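Local coordinates for cytoplasmic protein (Cryptococcus neoformans var. grubii serotype A, PDB 7LPO), which probably hydrolyses steryl beta-glucosides, as a sterylglucosidase of glycoside hydrolase family 5, at residues 689-694 with 750-755. Numbering follows the deposited sequence.
Sequences FKYAVR and LRWWYP
The Trp752 indole meets Tyr691 at its edge: Tyr691 CD2 lies near the indole plane, 4.4 Å from Trp752 CZ3. One face of the indole carries the Tyr754 ring, whose CD2 sits 3.3 Å above that plane, over its centre. The two rings therefore meet edge to face, in a T-shaped manner, with the tyrosine giving the edge. Val693 lies against both. Its CG1 approaches the indole obliquely, 4.1 Å from Trp752 CZ3. The Tyr754 hydroxyl comes from the opposite direction and ends beside both methyls, with OH 4.1 Å from Val693 CG1. Tyr754 places CG between its N and carbonyl carbon (chi1 41°), and its ring then stands over the face of Trp752.

No hydrogen bond crosses the contact, and the buried polar groups have other partners. Tyr754 OH bonds to Val674 O and Thr707 OG1, Tyr691 OH to Thr673 OG1, and Trp752 NE1 to His740 O. Ile766 of strand 761-770 adds to the packing on Tyr691 and Trp752. Strand 689-696 pairs with 761-770, and strand 749-753 with 707-710 and 742-746. Side chains alone meet between the two segments, with Tyr691 CA 11.5 Å from Trp752 CA, consistent with facing sheets in the beta-sandwich of a family 5 C-terminal domain.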
loop_
_atom_site.group_PDB
_atom_site.type_symbol
_atom_site.label_atom_id
_atom_site.label_comp_id
_atom_site.label_asym_id
_atom_site.label_seq_id
_atom_site.Cartn_x
_atom_site.Cartn_y
_atom_site.Cartn_z
ATOM N N PHE A 689 -26.862 12.325 -3.582
ATOM C CA PHE A 689 -25.502 12.829 -3.653
ATOM C C PHE A 689 -25.559 14.331 -3.448
ATOM O O PHE A 689 -26.382 15.007 -4.070
ATOM C CB PHE A 689 -24.877 12.499 -5.005
ATOM C CG PHE A 689 -23.551 13.145 -5.247
ATOM C CD1 PHE A 689 -22.435 12.771 -4.524
ATOM C CD2 PHE A 689 -23.408 14.092 -6.234
ATOM C CE1 PHE A 689 -21.214 13.342 -4.773
ATOM C CE2 PHE A 689 -22.183 14.671 -6.480
ATOM C CZ PHE A 689 -21.089 14.293 -5.751
ATOM N N LYS A 690 -24.693 14.848 -2.584
ATOM C CA LYS A 690 -24.629 16.277 -2.316
ATOM C C LYS A 690 -23.171 16.708 -2.276
ATOM O O LYS A 690 -22.368 16.139 -1.532
ATOM C CB LYS A 690 -25.324 16.625 -0.995
ATOM C CG LYS A 690 -25.196 18.091 -0.610
ATOM C CD LYS A 690 -26.262 18.492 0.391
ATOM C CE LYS A 690 -26.292 20.008 0.584
ATOM N NZ LYS A 690 -26.379 20.398 2.025
ATOM N N TYR A 691 -22.836 17.708 -3.085
ATOM C CA TYR A 691 -21.482 18.233 -3.187
ATOM C C TYR A 691 -21.519 19.729 -2.911
ATOM O O TYR A 691 -22.262 20.466 -3.572
ATOM C CB TYR A 691 -20.908 17.951 -4.572
ATOM C CG TYR A 691 -19.517 18.481 -4.782
ATOM C CD1 TYR A 691 -18.563 18.420 -3.770
ATOM C CD2 TYR A 691 -19.149 19.041 -5.991
ATOM C CE1 TYR A 691 -17.296 18.902 -3.960
ATOM C CE2 TYR A 691 -17.868 19.514 -6.194
ATOM C CZ TYR A 691 -16.950 19.440 -5.180
ATOM O OH TYR A 691 -15.676 19.906 -5.391
ATOM N N ALA A 692 -20.711 20.173 -1.946
ATOM C CA ALA A 692 -20.557 21.583 -1.607
ATOM C C ALA A 692 -19.141 22.034 -1.938
ATOM O O ALA A 692 -18.170 21.353 -1.586
ATOM C CB ALA A 692 -20.842 21.823 -0.125
ATOM N N VAL A 693 -19.023 23.189 -2.586
ATOM C CA VAL A 693 -17.737 23.716 -3.028
ATOM C C VAL A 693 -17.601 25.167 -2.578
ATOM O O VAL A 693 -18.546 25.955 -2.675
ATOM C CB VAL A 693 -17.583 23.592 -4.560
ATOM C CG1 VAL A 693 -18.829 24.094 -5.251
ATOM C CG2 VAL A 693 -16.350 24.339 -5.047
ATOM N N ARG A 694 -16.422 25.512 -2.074
ATOM C CA ARG A 694 -16.102 26.882 -1.693
ATOM C C ARG A 694 -15.509 27.585 -2.907
ATOM O O ARG A 694 -14.462 27.167 -3.419
ATOM C CB ARG A 694 -15.122 26.896 -0.521
ATOM C CG ARG A 694 -14.793 28.278 0.025
ATOM C CD ARG A 694 -14.132 28.195 1.400
ATOM N NE ARG A 694 -15.024 27.603 2.397
ATOM C CZ ARG A 694 -15.951 28.276 3.076
ATOM N NH1 ARG A 694 -16.116 29.574 2.887
ATOM N NH2 ARG A 694 -16.716 27.646 3.953
ATOM N N LEU A 750 -21.268 14.812 -15.477
ATOM C CA LEU A 750 -22.051 16.010 -15.218
ATOM C C LEU A 750 -21.129 17.219 -15.298
ATOM O O LEU A 750 -20.052 17.221 -14.693
ATOM C CB LEU A 750 -22.712 15.935 -13.843
ATOM C CG LEU A 750 -23.310 17.233 -13.311
ATOM C CD1 LEU A 750 -24.355 17.756 -14.260
ATOM C CD2 LEU A 750 -23.900 16.985 -11.947
ATOM N N ARG A 751 -21.545 18.235 -16.049
ATOM C CA ARG A 751 -20.768 19.455 -16.228
ATOM C C ARG A 751 -21.543 20.606 -15.615
ATOM O O ARG A 751 -22.739 20.751 -15.870
ATOM C CB ARG A 751 -20.487 19.722 -17.708
ATOM C CG ARG A 751 -19.616 18.655 -18.342
ATOM C CD ARG A 751 -19.096 19.070 -19.712
ATOM N NE ARG A 751 -18.124 18.098 -20.215
ATOM C CZ ARG A 751 -18.442 17.040 -20.960
ATOM N NH1 ARG A 751 -19.706 16.820 -21.303
ATOM N NH2 ARG A 751 -17.496 16.203 -21.368
ATOM N N TRP A 752 -20.861 21.424 -14.816
ATOM C CA TRP A 752 -21.504 22.409 -13.953
ATOM C C TRP A 752 -20.794 23.749 -14.100
ATOM O O TRP A 752 -19.685 23.937 -13.582
ATOM C CB TRP A 752 -21.489 21.916 -12.509
ATOM C CG TRP A 752 -22.229 22.777 -11.542
ATOM C CD1 TRP A 752 -23.180 23.715 -11.830
ATOM C CD2 TRP A 752 -22.085 22.779 -10.118
ATOM N NE1 TRP A 752 -23.633 24.299 -10.674
ATOM C CE2 TRP A 752 -22.972 23.744 -9.609
ATOM C CE3 TRP A 752 -21.289 22.060 -9.226
ATOM C CZ2 TRP A 752 -23.089 23.999 -8.252
ATOM C CZ3 TRP A 752 -21.406 22.319 -7.883
ATOM C CH2 TRP A 752 -22.300 23.275 -7.406
ATOM N N TRP A 753 -21.426 24.669 -14.825
ATOM C CA TRP A 753 -20.929 26.027 -14.985
ATOM C C TRP A 753 -21.582 26.928 -13.949
ATOM O O TRP A 753 -22.784 26.809 -13.683
ATOM C CB TRP A 753 -21.240 26.589 -16.375
ATOM C CG TRP A 753 -20.623 25.881 -17.541
ATOM C CD1 TRP A 753 -19.512 26.258 -18.229
ATOM C CD2 TRP A 753 -21.111 24.703 -18.182
ATOM N NE1 TRP A 753 -19.268 25.383 -19.256
ATOM C CE2 TRP A 753 -20.234 24.413 -19.245
ATOM C CE3 TRP A 753 -22.204 23.862 -17.959
ATOM C CZ2 TRP A 753 -20.413 23.316 -20.076
ATOM C CZ3 TRP A 753 -22.380 22.776 -18.788
ATOM C CH2 TRP A 753 -21.496 22.514 -19.831
ATOM N N TYR A 754 -20.802 27.843 -13.378
ATOM C CA TYR A 754 -21.383 28.831 -12.480
ATOM C C TYR A 754 -20.485 30.054 -12.440
ATOM O O TYR A 754 -19.281 29.942 -12.692
ATOM C CB TYR A 754 -21.589 28.272 -11.059
ATOM C CG TYR A 754 -20.473 27.405 -10.509
ATOM C CD1 TYR A 754 -19.248 27.951 -10.151
ATOM C CD2 TYR A 754 -20.664 26.044 -10.316
ATOM C CE1 TYR A 754 -18.229 27.150 -9.643
ATOM C CE2 TYR A 754 -19.662 25.243 -9.809
ATOM C CZ TYR A 754 -18.451 25.800 -9.470
ATOM O OH TYR A 754 -17.465 24.990 -8.963
ATOM N N PRO A 755 -21.040 31.230 -12.153
ATOM C CA PRO A 755 -20.197 32.412 -11.945
ATOM C C PRO A 755 -19.644 32.456 -10.531
ATOM O O PRO A 755 -20.326 32.109 -9.563
ATOM C CB PRO A 755 -21.162 33.578 -12.190
ATOM C CG PRO A 755 -22.497 33.033 -11.759
ATOM C CD PRO A 755 -22.480 31.561 -12.127
#